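Local coordinates for protein putative NAD(P)H nitroreductase MhqN (Bacillus subtilis, PDB 3BEM) that binds FMN as a homodimer and is a putative NAD(P)H-dependent nitroreductase that may contribute to the degradation of aromatic compounds, at residues P51-N55 and L56-K60; A102-I105 and Y106-L109; E42-E45 and L46-L49; N181-D184 and Q185-V188. The protein carries 3 engineered substitutions. One frame throughout, in Å; residues are numbered along the deposited sequence.

Contact 1: P51-N55 and L56-K60; sequences PSAFN and LQHTK. With FMN (flavin mononucleotide), chain E.
The N-H of Leu-56 reaches back to Ala-53 O (3.0 Å, N-H...O 169°), closing a beta turn in the FMN-binding loop of this nitroreductase fold, between helix 37-47 and strand 59-64. Its two central residues, Phe-54 and Asn-55, both have positive, left-handed phi, which asparagine tolerates well and phenylalanine adopts less often. Ser-52 ties in the next residue: its OG, turned between its own backbone N and carbonyl carbon (chi1 69°), accepts the N-H of Gln-57 at 2.8 Å. The amides of Asn-55 and Gln-57 run side by side, their planes 14° apart, and Gln-57 NE2 donates to Asn-55 O at 3.0 Å from above the carbonyl plane. Both side chains also bind the second subunit, Asn-55 ND2 at Tyr-207 O and Gln-57 OE1 at Lys-209 N of that chain. Lacking the amide, an alanine in place of Gln-57 would probably leave Asn-55 O and Lys-209 N of the second subunit without these mates. His-58, whose NE2 bonds Tyr-131, turns a ring edge to the loop, with CE1 3.3 Å from Ala-53 O. Small Ala-53 lets the flavin come close: its CB lies 3.4 Å from FMN C7.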
loop_
_atom_site.group_PDB
_atom_site.type_symbol
_atom_site.label_atom_id
_atom_site.label_comp_id
_atom_site.label_asym_id
_atom_site.label_seq_id
_atom_site.Cartn_x
_atom_site.Cartn_y
_atom_site.Cartn_z
ATOM N N PRO B 51 7.706 5.081 1.951
ATOM C CA PRO B 51 8.828 4.398 1.297
ATOM C C PRO B 51 8.485 4.080 -0.163
ATOM O O PRO B 51 7.317 3.890 -0.525
ATOM C CB PRO B 51 8.956 3.119 2.077
ATOM C CG PRO B 51 7.542 2.843 2.456
ATOM C CD PRO B 51 6.943 4.156 2.794
ATOM N N SER B 52 9.539 4.026 -0.993
ATOM C CA SER B 52 9.386 3.563 -2.378
ATOM C C SER B 52 10.690 2.869 -2.775
ATOM O O SER B 52 11.752 3.207 -2.289
ATOM C CB SER B 52 9.080 4.709 -3.357
ATOM O OG SER B 52 10.171 5.606 -3.563
ATOM N N ALA B 53 10.563 1.865 -3.646
ATOM C CA ALA B 53 11.707 1.045 -4.065
ATOM C C ALA B 53 12.766 1.964 -4.660
ATOM O O ALA B 53 12.461 2.758 -5.515
ATOM C CB ALA B 53 11.271 0.048 -5.101
ATOM N N PHE B 54 13.997 1.864 -4.144
ATOM C CA PHE B 54 15.139 2.646 -4.627
ATOM C C PHE B 54 14.931 4.150 -4.523
ATOM O O PHE B 54 15.615 4.927 -5.202
ATOM C CB PHE B 54 15.478 2.262 -6.098
ATOM C CG PHE B 54 15.746 0.785 -6.308
ATOM C CD1 PHE B 54 17.007 0.266 -6.119
ATOM C CD2 PHE B 54 14.722 -0.066 -6.686
ATOM C CE1 PHE B 54 17.228 -1.080 -6.309
ATOM C CE2 PHE B 54 14.935 -1.420 -6.864
ATOM C CZ PHE B 54 16.191 -1.920 -6.674
ATOM N N ASN B 55 13.967 4.580 -3.693
ATOM C CA ASN B 55 13.575 5.984 -3.578
ATOM C C ASN B 55 13.183 6.597 -4.917
ATOM O O ASN B 55 13.409 7.769 -5.141
ATOM C CB ASN B 55 14.681 6.773 -2.932
ATOM C CG ASN B 55 14.260 8.154 -2.500
ATOM O OD1 ASN B 55 13.128 8.363 -2.057
ATOM N ND2 ASN B 55 15.199 9.142 -2.639
ATOM N N LEU B 56 12.665 5.769 -5.834
ATOM C CA LEU B 56 12.271 6.251 -7.153
ATOM C C LEU B 56 10.967 7.055 -7.158
ATOM O O LEU B 56 10.688 7.752 -8.133
ATOM C CB LEU B 56 12.197 5.102 -8.149
ATOM C CG LEU B 56 13.544 4.506 -8.538
ATOM C CD1 LEU B 56 13.260 3.284 -9.328
ATOM C CD2 LEU B 56 14.363 5.521 -9.358
ATOM N N GLN B 57 10.171 6.969 -6.064
ATOM C CA GLN B 57 9.003 7.853 -5.929
ATOM C C GLN B 57 8.086 7.742 -7.205
ATOM O O GLN B 57 7.787 8.721 -7.910
ATOM C CB GLN B 57 9.482 9.246 -5.631
ATOM C CG GLN B 57 10.234 9.335 -4.332
ATOM C CD GLN B 57 11.042 10.619 -4.217
ATOM O OE1 GLN B 57 10.458 11.666 -4.030
ATOM N NE2 GLN B 57 12.389 10.540 -4.383
ATOM N N HIS B 58 7.628 6.516 -7.424
ATOM C CA HIS B 58 6.877 6.071 -8.584
ATOM C C HIS B 58 5.521 6.752 -8.761
ATOM O O HIS B 58 4.985 6.761 -9.864
ATOM C CB HIS B 58 6.618 4.562 -8.529
ATOM C CG HIS B 58 7.834 3.736 -8.278
ATOM N ND1 HIS B 58 8.530 3.791 -7.084
ATOM C CD2 HIS B 58 8.456 2.805 -9.035
ATOM C CE1 HIS B 58 9.527 2.926 -7.123
ATOM N NE2 HIS B 58 9.519 2.320 -8.307
ATOM N N THR B 59 4.963 7.257 -7.674
ATOM C CA THR B 59 3.559 7.626 -7.579
ATOM C C THR B 59 3.320 9.060 -7.991
ATOM O O THR B 59 4.064 9.991 -7.591
ATOM C CB THR B 59 2.990 7.377 -6.144
ATOM O OG1 THR B 59 3.408 6.116 -5.649
ATOM C CG2 THR B 59 1.434 7.410 -6.103
ATOM N N LYS B 60 2.281 9.239 -8.796
ATOM C CA LYS B 60 1.718 10.541 -9.089
ATOM C C LYS B 60 0.241 10.540 -8.741
ATOM O O LYS B 60 -0.422 9.478 -8.770
ATOM C CB LYS B 60 1.976 10.967 -10.536
ATOM C CG LYS B 60 3.453 11.276 -10.829
ATOM C CD LYS B 60 3.669 12.244 -12.038
ATOM C CE LYS B 60 5.000 13.024 -11.907
ATOM N NZ LYS B 60 5.003 14.307 -12.659
HETATM N N1 FMN E . 15.639 -1.450 0.928
HETATM C C2 FMN E . 16.673 -2.364 0.923
HETATM O O2 FMN E . 17.656 -2.169 1.652
HETATM N N3 FMN E . 16.623 -3.482 0.103
HETATM C C4 FMN E . 15.545 -3.714 -0.742
HETATM O O4 FMN E . 15.485 -4.831 -1.300
HETATM C C4A FMN E . 14.489 -2.760 -0.739
HETATM N N5 FMN E . 13.380 -2.920 -1.568
HETATM C C5A FMN E . 12.319 -2.023 -1.474
HETATM C C6 FMN E . 11.158 -2.224 -2.241
HETATM C C7 FMN E . 10.067 -1.320 -2.219
HETATM C C7M FMN E . 8.681 -1.853 -2.530
HETATM C C8 FMN E . 10.151 -0.221 -1.372
HETATM C C8M FMN E . 8.883 0.358 -0.831
HETATM C C9 FMN E . 11.305 -0.013 -0.599
HETATM C C9A FMN E . 12.404 -0.890 -0.625
HETATM N N10 FMN E . 13.535 -0.689 0.159
HETATM C C10 FMN E . 14.547 -1.639 0.121
HETATM C "C1'" FMN E . 13.723 0.610 0.936
HETATM C "C2'" FMN E . 13.821 1.878 0.038
HETATM O "O2'" FMN E . 15.128 2.028 -0.508
HETATM C "C3'" FMN E . 13.450 3.112 0.889
HETATM O "O3'" FMN E . 12.050 2.996 1.214
HETATM C "C4'" FMN E . 13.820 4.476 0.260
HETATM O "O4'" FMN E . 15.213 4.597 0.001
HETATM C "C5'" FMN E . 13.508 5.692 1.158
HETATM O "O5'" FMN E . 13.971 5.583 2.513
HETATM P P FMN E . 12.923 5.992 3.664
HETATM O O1P FMN E . 13.498 5.801 4.982
HETATM O O2P FMN E . 12.662 7.410 3.579
HETATM O O3P FMN E . 11.802 5.075 3.418
#

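Contact 2: A102-I105 and Y106-L109; sequences AADI and YEGL
The phenol ring of Tyr-106 carries the carbonyl oxygen of Ala-102 over one face, 3.3 Å above the ring plane and displaced toward the rim, an i to i+4 contact within helix 102-111. Side-chain carbons meet the ring as well: Ala-102 CB lies 3.8 Å from Tyr-106 CE2, and the side chains of Ile-105 and Tyr-106 cross at a slant, with Ile-105 CG2 3.8 Å from Tyr-106 CD1. The other flat groups are two carboxylates on the outer side of the helix, those of Asp-104 and Glu-107, which point the same way with planes 25° apart. Like charges there should repel mildly, which surface positions can tolerate.

The CG of Tyr-106 is anti to its carbonyl carbon (chi1 -57°), and this brings the ring back over the preceding turn, where the same Ala-102 O accepts the Tyr-106 N-H at 2.9 Å. A short alanine at the earlier position leaves space for the ring. The hydroxyl at the far end bonds Phe-54 O of the FMN-binding loop and Thr-127 OG1 of helix 117-134, tying three parts of the fold together. Replacing the tyrosine by a phenylalanine would probably leave Phe-54 O and Thr-127 OG1 without this shared partner.

Beyond the tyrosine the helix kinks where Gly-108 N and Leu-109 N lack the regular bonds to the turn before; Leu-109 N keeps a weak bond to Tyr-106 O. A water fills in, donating to Ile-105 O at 2.9 Å and accepting a weak bond from Leu-109 N at 3.2 Å.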
loop_
_atom_site.group_PDB
_atom_site.type_symbol
_atom_site.label_atom_id
_atom_site.label_comp_id
_atom_site.label_asym_id
_atom_site.label_seq_id
_atom_site.Cartn_x
_atom_site.Cartn_y
_atom_site.Cartn_z
ATOM N N ALA B 102 16.265 7.768 -11.942
ATOM C CA ALA B 102 17.329 7.483 -10.964
ATOM C C ALA B 102 18.470 8.526 -11.036
ATOM O O ALA B 102 18.883 9.070 -10.026
ATOM C CB ALA B 102 17.888 6.058 -11.157
ATOM N N ALA B 103 18.952 8.810 -12.231
ATOM C CA ALA B 103 20.070 9.757 -12.395
ATOM C C ALA B 103 19.726 11.106 -11.773
ATOM O O ALA B 103 20.557 11.689 -11.092
ATOM C CB ALA B 103 20.417 9.911 -13.842
ATOM N N ASP B 104 18.516 11.620 -12.008
ATOM C CA ASP B 104 18.113 12.882 -11.400
ATOM C C ASP B 104 17.891 12.790 -9.912
ATOM O O ASP B 104 18.309 13.672 -9.166
ATOM C CB ASP B 104 16.832 13.414 -12.052
ATOM C CG ASP B 104 17.043 13.857 -13.505
ATOM O OD1 ASP B 104 18.073 14.518 -13.819
ATOM O OD2 ASP B 104 16.163 13.528 -14.339
ATOM N N ILE B 105 17.216 11.731 -9.457
ATOM C CA ILE B 105 16.929 11.594 -8.029
ATOM C C ILE B 105 18.198 11.497 -7.170
ATOM O O ILE B 105 18.262 12.115 -6.092
ATOM C CB ILE B 105 15.976 10.416 -7.783
ATOM C CG1 ILE B 105 14.623 10.745 -8.425
ATOM C CG2 ILE B 105 15.882 10.104 -6.244
ATOM C CD1 ILE B 105 13.575 9.626 -8.339
ATOM N N TYR B 106 19.218 10.807 -7.671
ATOM C CA TYR B 106 20.421 10.509 -6.908
ATOM C C TYR B 106 21.494 11.614 -7.049
ATOM O O TYR B 106 22.488 11.602 -6.360
ATOM C CB TYR B 106 21.049 9.180 -7.307
ATOM C CG TYR B 106 20.148 7.977 -7.182
ATOM C CD1 TYR B 106 19.020 8.004 -6.349
ATOM C CD2 TYR B 106 20.435 6.808 -7.849
ATOM C CE1 TYR B 106 18.166 6.898 -6.261
ATOM C CE2 TYR B 106 19.622 5.740 -7.771
ATOM C CZ TYR B 106 18.483 5.775 -6.965
ATOM O OH TYR B 106 17.678 4.640 -6.895
ATOM N N GLU B 107 21.251 12.575 -7.911
ATOM C CA GLU B 107 22.281 13.565 -8.263
ATOM C C GLU B 107 22.726 14.411 -7.074
ATOM O O GLU B 107 23.901 14.733 -6.948
ATOM C CB GLU B 107 21.779 14.443 -9.385
ATOM C CG GLU B 107 22.914 15.089 -10.128
ATOM C CD GLU B 107 22.535 15.603 -11.508
ATOM O OE1 GLU B 107 21.339 15.602 -11.855
ATOM O OE2 GLU B 107 23.468 16.015 -12.245
ATOM N N GLY B 108 21.812 14.767 -6.173
ATOM C CA GLY B 108 22.217 15.574 -5.006
ATOM C C GLY B 108 23.264 14.903 -4.117
ATOM O O GLY B 108 24.063 15.574 -3.468
ATOM N N LEU B 109 23.241 13.575 -4.070
ATOM C CA LEU B 109 24.283 12.783 -3.376
ATOM C C LEU B 109 25.675 13.102 -3.946
ATOM O O LEU B 109 26.620 13.197 -3.203
ATOM C CB LEU B 109 24.024 11.295 -3.493
ATOM C CG LEU B 109 22.722 10.876 -2.769
ATOM C CD1 LEU B 109 22.415 9.468 -3.169
ATOM C CD2 LEU B 109 22.899 11.010 -1.285
HETATM O O HOH W 1 20.091 12.880 -3.910
#

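Contact 3: E42-E45 and L46-L49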
loop_
_atom_site.group_PDB
_atom_site.type_symbol
_atom_site.label_atom_id
_atom_site.label_comp_id
_atom_site.label_asym_id
_atom_site.label_seq_id
_atom_site.Cartn_x
_atom_site.Cartn_y
_atom_site.Cartn_z
ATOM N N GLU B 42 -1.337 19.337 2.621
ATOM C CA GLU B 42 -0.912 18.818 3.902
ATOM C C GLU B 42 -0.856 17.274 3.968
ATOM O O GLU B 42 0.110 16.712 4.472
ATOM C CB GLU B 42 -1.833 19.336 4.997
ATOM C CG GLU B 42 -1.457 18.817 6.377
ATOM C CD GLU B 42 -2.362 19.311 7.488
ATOM O OE1 GLU B 42 -3.434 19.891 7.214
ATOM O OE2 GLU B 42 -2.001 19.093 8.659
HETATM N N MSE B 43 -1.839 16.614 3.372
HETATM C CA MSE B 43 -1.845 15.184 3.294
HETATM C C MSE B 43 -0.701 14.693 2.395
HETATM O O MSE B 43 -0.014 13.723 2.710
HETATM C CB MSE B 43 -3.214 14.679 2.786
HETATM C CG MSE B 43 -4.333 15.136 3.626
HETATM SE SE MSE B 43 -6.014 14.668 2.724
HETATM C CE MSE B 43 -7.137 15.962 3.521
ATOM N N PHE B 44 -0.479 15.394 1.273
ATOM C CA PHE B 44 0.536 14.990 0.303
ATOM C C PHE B 44 1.958 15.180 0.858
ATOM O O PHE B 44 2.876 14.459 0.460
ATOM C CB PHE B 44 0.337 15.691 -1.023
ATOM C CG PHE B 44 -0.841 15.205 -1.813
ATOM C CD1 PHE B 44 -1.010 13.858 -2.098
ATOM C CD2 PHE B 44 -1.768 16.116 -2.332
ATOM C CE1 PHE B 44 -2.113 13.407 -2.856
ATOM C CE2 PHE B 44 -2.866 15.669 -3.092
ATOM C CZ PHE B 44 -2.994 14.331 -3.364
ATOM N N GLU B 45 2.149 16.127 1.794
ATOM C CA GLU B 45 3.463 16.239 2.466
ATOM C C GLU B 45 3.805 14.956 3.236
ATOM O O GLU B 45 4.974 14.556 3.313
ATOM C CB GLU B 45 3.507 17.435 3.392
ATOM C CG GLU B 45 3.558 18.739 2.676
ATOM C CD GLU B 45 4.887 19.113 1.981
ATOM O OE1 GLU B 45 5.957 18.630 2.384
ATOM O OE2 GLU B 45 4.854 19.943 1.032
ATOM N N LEU B 46 2.791 14.317 3.822
ATOM C CA LEU B 46 3.031 13.053 4.486
ATOM C C LEU B 46 3.252 11.928 3.491
ATOM O O LEU B 46 4.111 11.078 3.684
ATOM C CB LEU B 46 1.851 12.679 5.414
ATOM C CG LEU B 46 1.613 13.649 6.565
ATOM C CD1 LEU B 46 0.427 13.138 7.401
ATOM C CD2 LEU B 46 2.834 13.880 7.445
ATOM N N VAL B 47 2.421 11.885 2.445
ATOM C CA VAL B 47 2.569 10.908 1.327
ATOM C C VAL B 47 3.991 10.941 0.759
ATOM O O VAL B 47 4.535 9.890 0.433
ATOM C CB VAL B 47 1.494 11.181 0.246
ATOM C CG1 VAL B 47 1.726 10.346 -0.943
ATOM C CG2 VAL B 47 0.100 10.914 0.885
ATOM N N ALA B 48 4.615 12.120 0.690
ATOM C CA ALA B 48 5.965 12.225 0.152
ATOM C C ALA B 48 6.975 11.396 0.925
ATOM O O ALA B 48 8.023 11.029 0.383
ATOM C CB ALA B 48 6.401 13.678 0.097
ATOM N N LEU B 49 6.677 11.153 2.191
ATOM C CA LEU B 49 7.576 10.419 3.092
ATOM C C LEU B 49 7.320 8.928 3.124
ATOM O O LEU B 49 7.932 8.205 3.938
ATOM C CB LEU B 49 7.478 10.992 4.504
ATOM C CG LEU B 49 7.736 12.491 4.610
ATOM C CD1 LEU B 49 7.560 13.009 6.048
ATOM C CD2 LEU B 49 9.124 12.846 4.038
#
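Met-43 O receives two N-H groups near the C-terminal end of helix 37-47: a straight i to i+4 bond from Val-47 N (3.1 Å, N-H...O 168°), lying in the carbonyl plane, and a weak, bent i to i+3 bond from Leu-46 N at the same length (125°). One residue on, Phe-44 O takes the Ala-48 N-H at 2.9 Å, with the donor tilted from the carbonyl plane. Leu-49 N then returns to Leu-46 O, so the chain tightens to an i to i+3 bond as it leaves the helix.

Side chains pack along this backbone. Leu-46 CB lies 3.4 Å from Met-43 O, and its side chain packs on Ser-157 of helix 136-161 and Met-13 of the second subunit. In Val-47 the CG1 branch is anti to the backbone N (chi1 173°), which leaves CG2 beside the N and directed back over the preceding turn, 3.4 Å from Met-43 O. The same methyl lies 4.3 Å from Phe-44 CD1, a loose apolar contact. Beta-branched valine suits this compact place, where it also meets Phe-154 of helix 136-161. The Phe-44 ring meets those of Tyr-61 and Phe-154, and selenomethionine Met-43 is buried against Phe-154 and Trp-163. Glu-45 is exposed, as its charge would favour, though it touches Val-211 of the second subunit.

The last carbonyls serve that subunit: Ala-48 O accepts from its Arg-208 NE and Leu-49 O from its Arg-23 NH2, consistent with a second-shell role, holding arginines that bind FMN. Glu-45 O is touched by Ala-48 CB at 3.6 Å and Leu-49 CG at 3.7 Å.

Contact 4: N181-D184 and Q185-V188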
loop_
_atom_site.group_PDB
_atom_site.type_symbol
_atom_site.label_atom_id
_atom_site.label_comp_id
_atom_site.label_asym_id
_atom_site.label_seq_id
_atom_site.Cartn_x
_atom_site.Cartn_y
_atom_site.Cartn_z
ATOM N N ASN B 181 -6.504 12.712 -19.946
ATOM C CA ASN B 181 -5.275 12.876 -20.693
ATOM C C ASN B 181 -4.024 12.382 -19.965
ATOM O O ASN B 181 -3.033 13.105 -19.827
ATOM C CB ASN B 181 -5.126 14.351 -21.092
ATOM C CG ASN B 181 -4.006 14.578 -22.077
ATOM O OD1 ASN B 181 -3.690 13.692 -22.883
ATOM N ND2 ASN B 181 -3.389 15.770 -22.023
ATOM N N ILE B 182 -4.049 11.129 -19.542
ATOM C CA ILE B 182 -2.946 10.564 -18.806
ATOM C C ILE B 182 -2.030 9.812 -19.759
ATOM O O ILE B 182 -2.495 8.995 -20.533
ATOM C CB ILE B 182 -3.473 9.632 -17.659
ATOM C CG1 ILE B 182 -4.196 10.485 -16.571
ATOM C CG2 ILE B 182 -2.326 8.804 -17.048
ATOM C CD1 ILE B 182 -5.106 9.690 -15.691
ATOM N N ASP B 183 -0.711 10.079 -19.697
ATOM C CA ASP B 183 0.261 9.459 -20.614
ATOM C C ASP B 183 0.340 7.944 -20.441
ATOM O O ASP B 183 0.045 7.423 -19.349
ATOM C CB ASP B 183 1.666 10.033 -20.359
ATOM C CG ASP B 183 1.896 11.386 -21.006
ATOM O OD1 ASP B 183 1.702 11.521 -22.246
ATOM O OD2 ASP B 183 2.335 12.308 -20.269
ATOM N N ASP B 184 0.806 7.246 -21.486
ATOM C CA ASP B 184 0.885 5.785 -21.502
ATOM C C ASP B 184 1.794 5.187 -20.451
ATOM O O ASP B 184 1.572 4.041 -20.030
ATOM C CB ASP B 184 1.351 5.232 -22.863
ATOM C CG ASP B 184 1.596 3.682 -22.835
ATOM O OD1 ASP B 184 0.619 2.896 -22.661
ATOM O OD2 ASP B 184 2.777 3.245 -22.976
ATOM N N GLN B 185 2.811 5.931 -20.044
ATOM C CA GLN B 185 3.773 5.378 -19.115
ATOM C C GLN B 185 3.203 5.209 -17.699
ATOM O O GLN B 185 3.823 4.578 -16.900
ATOM C CB GLN B 185 5.041 6.217 -19.033
ATOM C CG GLN B 185 4.885 7.508 -18.337
ATOM C CD GLN B 185 6.101 8.371 -18.519
ATOM O OE1 GLN B 185 6.157 9.159 -19.459
ATOM N NE2 GLN B 185 7.093 8.223 -17.632
ATOM N N PHE B 186 2.050 5.792 -17.422
ATOM C CA PHE B 186 1.427 5.703 -16.113
ATOM C C PHE B 186 0.366 4.644 -16.083
ATOM O O PHE B 186 -0.510 4.632 -16.942
ATOM C CB PHE B 186 0.828 7.043 -15.722
ATOM C CG PHE B 186 1.850 8.114 -15.574
ATOM C CD1 PHE B 186 2.639 8.183 -14.452
ATOM C CD2 PHE B 186 2.023 9.036 -16.578
ATOM C CE1 PHE B 186 3.634 9.167 -14.342
ATOM C CE2 PHE B 186 2.986 10.022 -16.485
ATOM C CZ PHE B 186 3.790 10.095 -15.375
ATOM N N GLU B 187 0.475 3.748 -15.114
ATOM C CA GLU B 187 -0.600 2.868 -14.750
ATOM C C GLU B 187 -1.596 3.584 -13.848
ATOM O O GLU B 187 -1.166 4.257 -12.912
ATOM C CB GLU B 187 0.006 1.655 -14.068
ATOM C CG GLU B 187 -0.947 0.602 -13.635
ATOM C CD GLU B 187 -1.416 -0.300 -14.736
ATOM O OE1 GLU B 187 -0.762 -0.365 -15.820
ATOM O OE2 GLU B 187 -2.505 -0.911 -14.505
ATOM N N VAL B 188 -2.903 3.470 -14.125
ATOM C CA VAL B 188 -3.916 3.984 -13.226
ATOM C C VAL B 188 -4.162 2.905 -12.147
ATOM O O VAL B 188 -4.870 1.916 -12.368
ATOM C CB VAL B 188 -5.225 4.395 -13.908
ATOM C CG1 VAL B 188 -6.145 5.077 -12.896
ATOM C CG2 VAL B 188 -4.989 5.334 -15.081
#
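A type I beta turn from Asp-183 to Phe-186 carries the chain from helix 173-180 into strand 186-195. Phe-186 N closes it on Asp-183 O (3.2 Å, N-H...O 163°), approaching from well above the carbonyl plane. Asp-184 and Gln-185 hold the two corners, where exposed or partly exposed polar residues are at home.

Phe-186 is packed from several directions. Asp-183 CB lies 3.9 Å from its CD2, and Asp-183 O sits at the ring edge. Over one face comes Gln-185 CG, 3.6 Å above the ring plane and offset toward the rim. Gln-185 takes the crowded position between N and carbonyl carbon (chi1 72°), then runs extended so that NE2 can bond Asp-95. Ile-182 crosses Phe-186 at about a right angle, its CG2 3.8 Å from Phe-186 CB, while its other arm ends with CD1 4.4 Å from Val-188 CG2. The two branches of isoleucine thus reach Phe-186 and Val-188 at once.

Lys-177 of helix 173-180 braces the turn by bonding Phe-186 O and, weakly, Asp-183 O; Glu-187 forms a salt bridge with Arg-140 of helix 136-161. Ile-182 and Val-188 both touch Lys-177 and Leu-93, so this part of the chain meets both helix 173-180 and the adjacent antiparallel strand 88-95.

How the contacts relate
In chain order come contacts 3, 1, 2 and 4. Contact 3 lies at the C-terminal part of helix 37-47 and runs into the loop of contact 1, their centres about 13 Å apart; both touch the second subunit, as suits a two-chain flavin site. Contact 2 packs on contact 1 at a similar separation, joining helix 102-111 to the FMN loop. Contact 4 lies on the antiparallel sheet, which contact 1 enters through strand 59-64; Lys-60 packs on Phe-186, with the contact centres about 16 Å apart. Contact 4 is about 22 Å from contact 3 and 24 Å from contact 2, centre to centre, touching neither. Residues 51-60 thus adjoin contact 3 in sequence and touch contacts 2 and 4.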